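Local coordinates for protein TRAP dicarboxylate transporter, DctP subunit (Ochrobactrum anthropi, PDB 4P47) that probably binds a small solute, perhaps a dicarboxylate or similar organic acid, in the periplasm for delivery to a TRAP membrane transporter, at residues I27-N38 and Q62-L73; I142-G150 and A264-S275. All blocks are in the same frame, centred on the assembly; numbering follows the deposited sequence.

Interaction 1: residues I27-N38 and Q62-L73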
loop_
_atom_site.group_PDB
_atom_site.type_symbol
_atom_site.label_atom_id
_atom_site.label_comp_id
_atom_site.label_asym_id
_atom_site.label_seq_id
_atom_site.Cartn_x
_atom_site.Cartn_y
_atom_site.Cartn_z
ATOM N N ILE A 27 -0.978 32.725 8.996
ATOM C CA ILE A 27 -1.093 31.403 9.598
ATOM C C ILE A 27 -1.586 31.527 11.040
ATOM O O ILE A 27 -0.879 32.013 11.919
ATOM C CB ILE A 27 0.256 30.647 9.525
ATOM C CG1 ILE A 27 0.649 30.444 8.058
ATOM C CG2 ILE A 27 0.180 29.294 10.243
ATOM C CD1 ILE A 27 1.999 29.776 7.861
ATOM N N ARG A 28 -2.824 31.099 11.262
ATOM C CA ARG A 28 -3.461 31.213 12.564
ATOM C C ARG A 28 -3.197 29.956 13.379
ATOM O O ARG A 28 -2.744 28.935 12.838
ATOM C CB ARG A 28 -4.968 31.417 12.385
ATOM C CG ARG A 28 -5.310 32.581 11.490
ATOM C CD ARG A 28 -6.695 32.444 10.919
ATOM N NE ARG A 28 -6.741 31.391 9.913
ATOM C CZ ARG A 28 -7.801 31.133 9.160
ATOM N NH1 ARG A 28 -7.754 30.154 8.270
ATOM N NH2 ARG A 28 -8.909 31.851 9.296
ATOM N N SER A 29 -3.453 30.028 14.677
ATOM C CA SER A 29 -3.385 28.837 15.500
ATOM C C SER A 29 -4.297 27.781 14.873
ATOM O O SER A 29 -5.447 28.061 14.548
ATOM C CB SER A 29 -3.826 29.154 16.927
ATOM O OG SER A 29 -3.803 27.995 17.739
ATOM N N GLN A 30 -3.767 26.581 14.665
ATOM C CA GLN A 30 -4.569 25.440 14.202
ATOM C C GLN A 30 -4.129 24.184 14.937
ATOM O O GLN A 30 -2.972 24.048 15.347
ATOM C CB GLN A 30 -4.411 25.217 12.700
ATOM C CG GLN A 30 -4.759 26.420 11.821
ATOM C CD GLN A 30 -6.256 26.726 11.736
ATOM O OE1 GLN A 30 -7.103 25.949 12.182
ATOM N NE2 GLN A 30 -6.579 27.865 11.148
ATOM N N THR A 31 -5.054 23.257 15.114
ATOM C CA THR A 31 -4.699 21.970 15.679
ATOM C C THR A 31 -5.159 20.901 14.719
ATOM O O THR A 31 -6.296 20.902 14.261
ATOM C CB THR A 31 -5.329 21.741 17.064
ATOM O OG1 THR A 31 -4.865 22.749 17.967
ATOM C CG2 THR A 31 -4.939 20.374 17.617
ATOM N N ILE A 32 -4.245 19.998 14.408
ATOM C CA ILE A 32 -4.520 18.924 13.496
ATOM C C ILE A 32 -4.309 17.591 14.188
ATOM O O ILE A 32 -3.194 17.290 14.616
ATOM C CB ILE A 32 -3.575 18.986 12.296
ATOM C CG1 ILE A 32 -3.829 20.247 11.476
ATOM C CG2 ILE A 32 -3.742 17.732 11.442
ATOM C CD1 ILE A 32 -2.866 20.417 10.283
ATOM N N LYS A 33 -5.370 16.800 14.309
ATOM C CA LYS A 33 -5.263 15.431 14.797
ATOM C C LYS A 33 -4.998 14.524 13.599
ATOM O O LYS A 33 -5.740 14.562 12.627
ATOM C CB LYS A 33 -6.550 15.020 15.517
ATOM C CG LYS A 33 -6.895 15.909 16.703
ATOM C CD LYS A 33 -8.196 15.496 17.405
ATOM C CE LYS A 33 -8.530 16.414 18.583
ATOM N NZ LYS A 33 -9.728 15.966 19.356
ATOM N N PHE A 34 -3.942 13.718 13.677
ATOM C CA PHE A 34 -3.481 12.892 12.560
ATOM C C PHE A 34 -3.432 11.451 13.046
ATOM O O PHE A 34 -2.558 11.084 13.844
ATOM C CB PHE A 34 -2.092 13.408 12.141
ATOM C CG PHE A 34 -1.511 12.819 10.873
ATOM C CD1 PHE A 34 -2.159 11.870 10.123
ATOM C CD2 PHE A 34 -0.297 13.277 10.439
ATOM C CE1 PHE A 34 -1.564 11.348 8.942
ATOM C CE2 PHE A 34 0.289 12.790 9.291
ATOM C CZ PHE A 34 -0.350 11.822 8.533
ATOM N N ALA A 35 -4.388 10.657 12.578
ATOM C CA ALA A 35 -4.573 9.292 13.056
ATOM C C ALA A 35 -4.017 8.267 12.068
ATOM O O ALA A 35 -4.038 8.472 10.858
ATOM C CB ALA A 35 -6.037 9.036 13.251
ATOM N N ALA A 36 -3.513 7.144 12.572
ATOM C CA ALA A 36 -3.145 6.021 11.720
ATOM C C ALA A 36 -3.163 4.739 12.514
ATOM O O ALA A 36 -3.246 4.754 13.737
ATOM C CB ALA A 36 -1.765 6.232 11.111
ATOM N N ALA A 37 -3.023 3.632 11.790
ATOM C CA ALA A 37 -3.084 2.291 12.380
ATOM C C ALA A 37 -1.822 1.828 13.082
ATOM O O ALA A 37 -1.916 1.133 14.086
ATOM C CB ALA A 37 -3.430 1.306 11.305
ATOM N N ASN A 38 -0.641 2.166 12.566
ATOM C CA ASN A 38 0.591 1.568 13.077
ATOM C C ASN A 38 1.194 2.353 14.233
ATOM O O ASN A 38 0.715 3.422 14.574
ATOM C CB ASN A 38 1.577 1.404 11.923
ATOM C CG ASN A 38 1.063 0.455 10.876
ATOM O OD1 ASN A 38 0.760 0.845 9.731
ATOM N ND2 ASN A 38 0.914 -0.803 11.268
ATOM N N GLN A 62 2.534 27.689 15.085
ATOM C CA GLN A 62 1.109 28.045 15.027
ATOM C C GLN A 62 0.231 26.832 14.730
ATOM O O GLN A 62 -0.881 26.704 15.289
ATOM C CB GLN A 62 0.874 29.111 13.977
ATOM C CG GLN A 62 1.418 30.472 14.372
ATOM C CD GLN A 62 0.691 31.048 15.554
ATOM O OE1 GLN A 62 1.164 30.985 16.685
ATOM N NE2 GLN A 62 -0.483 31.605 15.298
ATOM N N ILE A 63 0.728 25.943 13.870
ATOM C CA ILE A 63 -0.007 24.728 13.529
ATOM C C ILE A 63 0.660 23.587 14.264
ATOM O O ILE A 63 1.863 23.343 14.086
ATOM C CB ILE A 63 -0.030 24.459 12.003
ATOM C CG1 ILE A 63 -0.575 25.662 11.243
ATOM C CG2 ILE A 63 -0.864 23.203 11.700
ATOM C CD1 ILE A 63 -0.480 25.502 9.761
ATOM N N ASN A 64 -0.114 22.909 15.103
ATOM C CA ASN A 64 0.372 21.769 15.858
ATOM C C ASN A 64 -0.299 20.499 15.392
ATOM O O ASN A 64 -1.520 20.412 15.398
ATOM C CB ASN A 64 0.090 21.969 17.352
ATOM C CG ASN A 64 0.367 20.733 18.185
ATOM O OD1 ASN A 64 1.510 20.289 18.304
ATOM N ND2 ASN A 64 -0.679 20.188 18.794
ATOM N N VAL A 65 0.510 19.517 15.023
ATOM C CA VAL A 65 0.005 18.221 14.577
ATOM C C VAL A 65 0.164 17.236 15.716
ATOM O O VAL A 65 1.273 16.995 16.177
ATOM C CB VAL A 65 0.769 17.741 13.345
ATOM C CG1 VAL A 65 0.227 16.406 12.860
ATOM C CG2 VAL A 65 0.700 18.786 12.247
ATOM N N LYS A 66 -0.957 16.727 16.198
ATOM C CA LYS A 66 -0.999 15.747 17.275
ATOM C C LYS A 66 -1.274 14.360 16.696
ATOM O O LYS A 66 -2.289 14.148 16.020
ATOM C CB LYS A 66 -2.098 16.147 18.255
ATOM C CG LYS A 66 -2.246 15.263 19.446
ATOM C CD LYS A 66 -3.244 15.880 20.404
ATOM C CE LYS A 66 -3.471 15.037 21.629
ATOM N NZ LYS A 66 -4.444 15.773 22.506
ATOM N N LEU A 67 -0.381 13.415 16.977
ATOM C CA LEU A 67 -0.455 12.067 16.387
ATOM C C LEU A 67 -1.309 11.116 17.209
ATOM O O LEU A 67 -1.222 11.100 18.453
ATOM C CB LEU A 67 0.950 11.479 16.210
ATOM C CG LEU A 67 1.942 12.324 15.418
ATOM C CD1 LEU A 67 3.164 11.474 15.124
ATOM C CD2 LEU A 67 1.343 12.874 14.127
ATOM N N PHE A 68 -2.117 10.313 16.528
ATOM C CA PHE A 68 -2.929 9.284 17.169
ATOM C C PHE A 68 -2.623 7.984 16.463
ATOM O O PHE A 68 -3.429 7.482 15.669
ATOM C CB PHE A 68 -4.427 9.585 17.084
ATOM C CG PHE A 68 -4.874 10.728 17.948
ATOM C CD1 PHE A 68 -4.625 12.036 17.564
ATOM C CD2 PHE A 68 -5.567 10.507 19.136
ATOM C CE1 PHE A 68 -5.059 13.108 18.341
ATOM C CE2 PHE A 68 -5.991 11.565 19.912
ATOM C CZ PHE A 68 -5.730 12.860 19.529
ATOM N N PRO A 69 -1.445 7.418 16.750
ATOM C CA PRO A 69 -1.035 6.154 16.147
ATOM C C PRO A 69 -1.700 4.945 16.812
ATOM O O PRO A 69 -2.414 5.096 17.786
ATOM C CB PRO A 69 0.472 6.159 16.388
ATOM C CG PRO A 69 0.623 6.830 17.683
ATOM C CD PRO A 69 -0.427 7.928 17.683
ATOM N N GLY A 70 -1.482 3.762 16.249
ATOM C CA GLY A 70 -1.877 2.510 16.878
ATOM C C GLY A 70 -3.342 2.165 16.717
ATOM O O GLY A 70 -3.845 1.254 17.369
ATOM N N GLY A 71 -4.055 2.897 15.878
ATOM C CA GLY A 71 -5.453 2.628 15.624
ATOM C C GLY A 71 -6.335 2.962 16.813
ATOM O O GLY A 71 -7.463 2.487 16.904
ATOM N N VAL A 72 -5.845 3.792 17.724
ATOM C CA VAL A 72 -6.594 4.069 18.948
ATOM C C VAL A 72 -7.909 4.785 18.712
ATOM O O VAL A 72 -8.808 4.705 19.557
ATOM C CB VAL A 72 -5.746 4.873 19.956
ATOM C CG1 VAL A 72 -4.557 4.035 20.403
ATOM C CG2 VAL A 72 -5.310 6.213 19.364
ATOM N N LEU A 73 -8.025 5.508 17.597
ATOM C CA LEU A 73 -9.257 6.221 17.277
ATOM C C LEU A 73 -10.210 5.383 16.455
ATOM O O LEU A 73 -11.349 5.787 16.241
ATOM C CB LEU A 73 -8.985 7.536 16.538
ATOM C CG LEU A 73 -8.227 8.598 17.337
ATOM C CD1 LEU A 73 -8.278 9.915 16.617
ATOM C CD2 LEU A 73 -8.782 8.744 18.751
#

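Interaction 2: residues I142-G150 and A264-S275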
loop_
_atom_site.group_PDB
_atom_site.type_symbol
_atom_site.label_atom_id
_atom_site.label_comp_id
_atom_site.label_asym_id
_atom_site.label_seq_id
_atom_site.Cartn_x
_atom_site.Cartn_y
_atom_site.Cartn_z
ATOM N N ILE A 142 -9.652 15.516 1.015
ATOM C CA ILE A 142 -8.615 16.122 0.201
ATOM C C ILE A 142 -7.374 15.234 0.273
ATOM O O ILE A 142 -6.848 14.970 1.371
ATOM C CB ILE A 142 -8.230 17.515 0.758
ATOM C CG1 ILE A 142 -9.466 18.418 0.863
ATOM C CG2 ILE A 142 -7.141 18.170 -0.081
ATOM C CD1 ILE A 142 -10.142 18.748 -0.455
ATOM N N GLY A 143 -6.877 14.802 -0.880
ATOM C CA GLY A 143 -5.645 14.026 -0.942
ATOM C C GLY A 143 -4.420 14.924 -0.970
ATOM O O GLY A 143 -4.354 15.911 -1.709
ATOM N N LEU A 144 -3.430 14.628 -0.152
ATOM C CA LEU A 144 -2.222 15.443 -0.068
ATOM C C LEU A 144 -0.993 14.808 -0.727
ATOM O O LEU A 144 -0.220 15.493 -1.395
ATOM C CB LEU A 144 -1.922 15.753 1.400
ATOM C CG LEU A 144 -2.962 16.595 2.130
ATOM C CD1 LEU A 144 -2.626 16.676 3.602
ATOM C CD2 LEU A 144 -3.034 18.009 1.514
ATOM N N ALA A 145 -0.797 13.505 -0.552
ATOM C CA ALA A 145 0.388 12.815 -1.050
ATOM C C ALA A 145 0.155 11.325 -0.919
ATOM O O ALA A 145 -0.716 10.884 -0.158
ATOM C CB ALA A 145 1.636 13.218 -0.265
ATOM N N TYR A 146 0.928 10.557 -1.669
ATOM C CA TYR A 146 1.018 9.128 -1.477
ATOM C C TYR A 146 2.317 8.789 -0.762
ATOM O O TYR A 146 3.383 9.284 -1.128
ATOM C CB TYR A 146 0.953 8.384 -2.817
ATOM C CG TYR A 146 -0.344 8.554 -3.545
ATOM C CD1 TYR A 146 -1.447 7.797 -3.206
ATOM C CD2 TYR A 146 -0.476 9.458 -4.584
ATOM C CE1 TYR A 146 -2.656 7.943 -3.859
ATOM C CE2 TYR A 146 -1.673 9.592 -5.252
ATOM C CZ TYR A 146 -2.752 8.829 -4.893
ATOM O OH TYR A 146 -3.968 8.947 -5.550
ATOM N N TRP A 147 2.208 7.971 0.280
ATOM C CA TRP A 147 3.362 7.430 0.985
ATOM C C TRP A 147 3.378 5.911 0.721
ATOM O O TRP A 147 2.554 5.408 -0.057
ATOM C CB TRP A 147 3.255 7.706 2.480
ATOM C CG TRP A 147 3.367 9.148 2.915
ATOM C CD1 TRP A 147 3.498 10.256 2.135
ATOM C CD2 TRP A 147 3.344 9.602 4.261
ATOM N NE1 TRP A 147 3.580 11.381 2.928
ATOM C CE2 TRP A 147 3.473 10.994 4.242
ATOM C CE3 TRP A 147 3.198 8.949 5.498
ATOM C CZ2 TRP A 147 3.466 11.750 5.414
ATOM C CZ3 TRP A 147 3.209 9.688 6.648
ATOM C CH2 TRP A 147 3.320 11.073 6.604
ATOM N N GLU A 148 4.315 5.186 1.319
ATOM C CA GLU A 148 4.438 3.757 1.030
ATOM C C GLU A 148 4.044 2.893 2.208
ATOM O O GLU A 148 4.490 3.141 3.319
ATOM C CB GLU A 148 5.880 3.428 0.662
ATOM C CG GLU A 148 6.141 1.928 0.470
ATOM C CD GLU A 148 7.453 1.665 -0.230
ATOM O OE1 GLU A 148 7.424 1.650 -1.472
ATOM O OE2 GLU A 148 8.481 1.471 0.467
ATOM N N LEU A 149 3.232 1.861 1.973
ATOM C CA LEU A 149 3.196 0.717 2.879
ATOM C C LEU A 149 4.161 -0.340 2.348
ATOM O O LEU A 149 5.186 -0.610 2.959
ATOM C CB LEU A 149 1.778 0.165 3.057
ATOM C CG LEU A 149 1.578 -0.820 4.203
ATOM C CD1 LEU A 149 2.165 -2.167 3.871
ATOM C CD2 LEU A 149 2.149 -0.323 5.517
ATOM N N GLY A 150 3.882 -0.885 1.174
ATOM C CA GLY A 150 4.834 -1.783 0.549
ATOM C C GLY A 150 4.218 -2.804 -0.384
ATOM O O GLY A 150 3.006 -2.854 -0.578
ATOM N N ALA A 264 3.701 17.551 3.571
ATOM C CA ALA A 264 3.264 16.230 3.127
ATOM C C ALA A 264 4.187 15.652 2.064
ATOM O O ALA A 264 4.508 14.453 2.097
ATOM C CB ALA A 264 1.858 16.298 2.594
ATOM N N VAL A 265 4.627 16.467 1.116
ATOM C CA VAL A 265 5.466 15.940 0.032
ATOM C C VAL A 265 6.915 15.768 0.474
ATOM O O VAL A 265 7.580 14.835 0.036
ATOM C CB VAL A 265 5.371 16.774 -1.287
ATOM C CG1 VAL A 265 3.958 16.754 -1.808
ATOM C CG2 VAL A 265 5.872 18.191 -1.109
ATOM N N GLU A 266 7.426 16.645 1.351
ATOM C CA GLU A 266 8.745 16.462 1.892
ATOM C C GLU A 266 8.760 15.202 2.780
ATOM O O GLU A 266 9.670 14.372 2.686
ATOM C CB GLU A 266 9.219 17.715 2.653
ATOM C CG GLU A 266 10.650 17.585 3.168
ATOM C CD GLU A 266 11.174 18.808 3.891
ATOM O OE1 GLU A 266 10.496 19.848 3.920
ATOM O OE2 GLU A 266 12.273 18.680 4.472
ATOM N N ALA A 267 7.740 15.022 3.619
ATOM C CA ALA A 267 7.678 13.841 4.471
ATOM C C ALA A 267 7.539 12.570 3.634
ATOM O O ALA A 267 8.069 11.533 4.000
ATOM C CB ALA A 267 6.554 13.946 5.481
ATOM N N ARG A 268 6.835 12.651 2.521
ATOM C CA ARG A 268 6.691 11.526 1.608
ATOM C C ARG A 268 8.028 10.942 1.199
ATOM O O ARG A 268 8.242 9.730 1.290
ATOM C CB ARG A 268 5.930 11.964 0.353
ATOM C CG ARG A 268 5.955 10.966 -0.791
ATOM C CD ARG A 268 5.420 11.581 -2.055
ATOM N NE ARG A 268 6.423 12.459 -2.664
ATOM C CZ ARG A 268 6.178 13.318 -3.637
ATOM N NH1 ARG A 268 4.966 13.480 -4.121
ATOM N NH2 ARG A 268 7.181 14.047 -4.106
ATOM N N ASP A 269 8.935 11.792 0.725
ATOM C CA ASP A 269 10.193 11.285 0.178
ATOM C C ASP A 269 11.004 10.637 1.291
ATOM O O ASP A 269 11.637 9.585 1.107
ATOM C CB ASP A 269 11.021 12.396 -0.458
ATOM C CG ASP A 269 10.332 13.050 -1.635
ATOM O OD1 ASP A 269 9.343 12.497 -2.156
ATOM O OD2 ASP A 269 10.822 14.142 -2.038
ATOM N N TYR A 270 10.966 11.245 2.469
ATOM C CA TYR A 270 11.648 10.718 3.631
ATOM C C TYR A 270 11.030 9.391 4.085
ATOM O O TYR A 270 11.747 8.443 4.409
ATOM C CB TYR A 270 11.566 11.769 4.754
ATOM C CG TYR A 270 11.949 11.319 6.132
ATOM C CD1 TYR A 270 13.275 11.257 6.535
ATOM C CD2 TYR A 270 10.976 10.989 7.046
ATOM C CE1 TYR A 270 13.613 10.847 7.829
ATOM C CE2 TYR A 270 11.291 10.596 8.309
ATOM C CZ TYR A 270 12.595 10.519 8.703
ATOM O OH TYR A 270 12.857 10.119 9.999
ATOM N N GLN A 271 9.705 9.339 4.135
ATOM C CA GLN A 271 8.989 8.151 4.603
ATOM C C GLN A 271 9.316 6.949 3.702
ATOM O O GLN A 271 9.514 5.822 4.174
ATOM C CB GLN A 271 7.475 8.402 4.615
ATOM C CG GLN A 271 6.666 7.290 5.262
ATOM C CD GLN A 271 6.366 6.124 4.340
ATOM O OE1 GLN A 271 6.275 6.275 3.132
ATOM N NE2 GLN A 271 6.187 4.948 4.923
ATOM N N ARG A 272 9.377 7.173 2.397
ATOM C CA ARG A 272 9.642 6.103 1.449
ATOM C C ARG A 272 11.065 5.593 1.655
ATOM O O ARG A 272 11.306 4.388 1.610
ATOM C CB ARG A 272 9.444 6.612 0.023
ATOM C CG ARG A 272 7.988 6.769 -0.372
ATOM C CD ARG A 272 7.886 7.571 -1.638
ATOM N NE ARG A 272 6.552 7.589 -2.188
ATOM C CZ ARG A 272 6.211 8.313 -3.254
ATOM N NH1 ARG A 272 7.081 9.159 -3.797
ATOM N NH2 ARG A 272 4.989 8.241 -3.755
ATOM N N LYS A 273 12.020 6.485 1.895
ATOM C CA LYS A 273 13.384 6.043 2.172
ATOM C C LYS A 273 13.462 5.201 3.446
ATOM O O LYS A 273 14.133 4.160 3.480
ATOM C CB LYS A 273 14.328 7.233 2.294
ATOM C CG LYS A 273 14.744 7.804 0.971
ATOM C CD LYS A 273 15.506 9.106 1.178
ATOM C CE LYS A 273 16.522 8.991 2.315
ATOM N NZ LYS A 273 16.951 10.325 2.809
ATOM N N VAL A 274 12.782 5.633 4.500
ATOM C CA VAL A 274 12.778 4.904 5.751
ATOM C C VAL A 274 12.134 3.536 5.545
ATOM O O VAL A 274 12.625 2.510 6.035
ATOM C CB VAL A 274 12.024 5.684 6.867
ATOM C CG1 VAL A 274 11.772 4.809 8.080
ATOM C CG2 VAL A 274 12.811 6.930 7.253
ATOM N N SER A 275 11.047 3.520 4.799
ATOM C CA SER A 275 10.349 2.278 4.534
ATOM C C SER A 275 11.258 1.276 3.821
ATOM O O SER A 275 11.292 0.090 4.131
ATOM C CB SER A 275 9.128 2.578 3.682
ATOM O OG SER A 275 8.413 1.380 3.421
HETATM O O HOH W 1 2.583 11.757 -3.803
HETATM O O HOH W 2 4.077 6.060 -2.254
HETATM O O HOH W 3 7.726 -1.837 2.677
HETATM O O HOH W 4 6.260 0.926 5.218
#

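Interaction 1: residues I27-N38 and Q62-L73
Ile32 and Val65 sit side by side on two parallel strands, 30-35 and 63-68, whose axes approach to 4.6 Å and cross at -27°. The main chains alternate as donor and acceptor: Ile32 N bonds Asn64 O at 2.9 Å, and Lys66 N bonds Ile32 O at 2.8 Å, nearly along the C=O axis. Past the strands, Gly71 N reaches a lone pair of Ala36 O in its carbonyl plane (2.9 Å), tying the Pro69-Val72 type I' turn to 27-38; both central residues, Gly70 and Gly71, have positive phi.

The face carrying Ile32, Phe34, Ile63 and Val65 is mostly apolar. Ile32 stretches CD1 to 3.7 Å from CG2 of Ile63, while the Ile27 and Ile63 side chains cross at about a right angle, CG2 touching CG1. With CG anti to the backbone N (chi1 -172°), the Phe34 ring lies alongside Val65, whose CG1 meets its edge; the ring also meets Phe51 of helix 43-58. On the other face the aliphatic part of Lys33 passes obliquely across the Phe68 side chain, CB 3.7 Å from CE1, and Leu73 CD1 touches Ala35 CB.

Strands 30-35 and 63-68 with helix 43-58 make a beta-alpha-beta unit. Its helix-facing side is largely hydrocarbon, with Gln30 turning its amide to Glu256; the other mixes exposed Thr31, Asn64 and Lys66 with an apolar patch of Ala35 and Phe68.

Interaction 2: residues I142-G150 and A264-S275
The Trp147 indole lies against helix 264-275, with Gln271 CB over one face, displaced toward the rim, and Ala264 O in the ring plane at its edge. That carbonyl takes a weak bond from Trp147 NE1 at 3.3 Å while also accepting the helical bond from Arg268 N. Ala267 CB comes obliquely to CZ2, 3.8 Å away. Tyr146 O merely lies over a face of the Arg272 guanidinium, at too poor an angle for a hydrogen bond; water 2 is in plane at the edge, and Asp121 and Asp125 meet the charge. Arg268 CD also lies over a face, near the rim. Val265 CB sits over the centre of the Arg268 guanidinium, which holds Asp269 OD1 side-on through NE and NH2.

Here strand 141-156 runs beside the long helix 254-288, their segments only 10° from parallel, and pairs antiparallel with strand 229-245. Leu149 and Gly150 together face Asn238 in a classic beta bulge.

A bend at chi2 (-83°) brings the Gln271 amide alongside the strand, its plane 10° from that of the indole. There OE1 accepts from Glu148 N at 2.9 Å, almost straight at 173°, and NE2 donates to Glu148 O at 3.0 Å. With an alanine here, the backbone N and O of Glu148 would probably lose both partners and a gap would be likely to open beside the indole. Farther along, Ser275 OG donates to the anti lone pair of Glu148 OE2 at 3.0 Å, while Glu148 OE1 is held by Tyr237 and Arg276.

Interactions 1 and 2 lie about 16 Å apart, centre to centre, and meet directly where Phe34 CZ of 27-38 packs 4.2 Å from Trp147 CH2 of 142-150. Met48 of helix 43-58 and Val92 of strand 90-94 touch both aromatic side chains, so the two contacts share one apolar core. The sheet connects them as well: strand 30-35 pairs with 90-94, which pairs with 229-245, the neighbour of 141-156. Helix 254-288 spans both contacts, meeting Ile27 and Ile32 near its start and Trp147 farther along. In this crystal a C-terminus occupies the ligand pocket, and both contacts belong to the sheet-and-helix framework of the same chain.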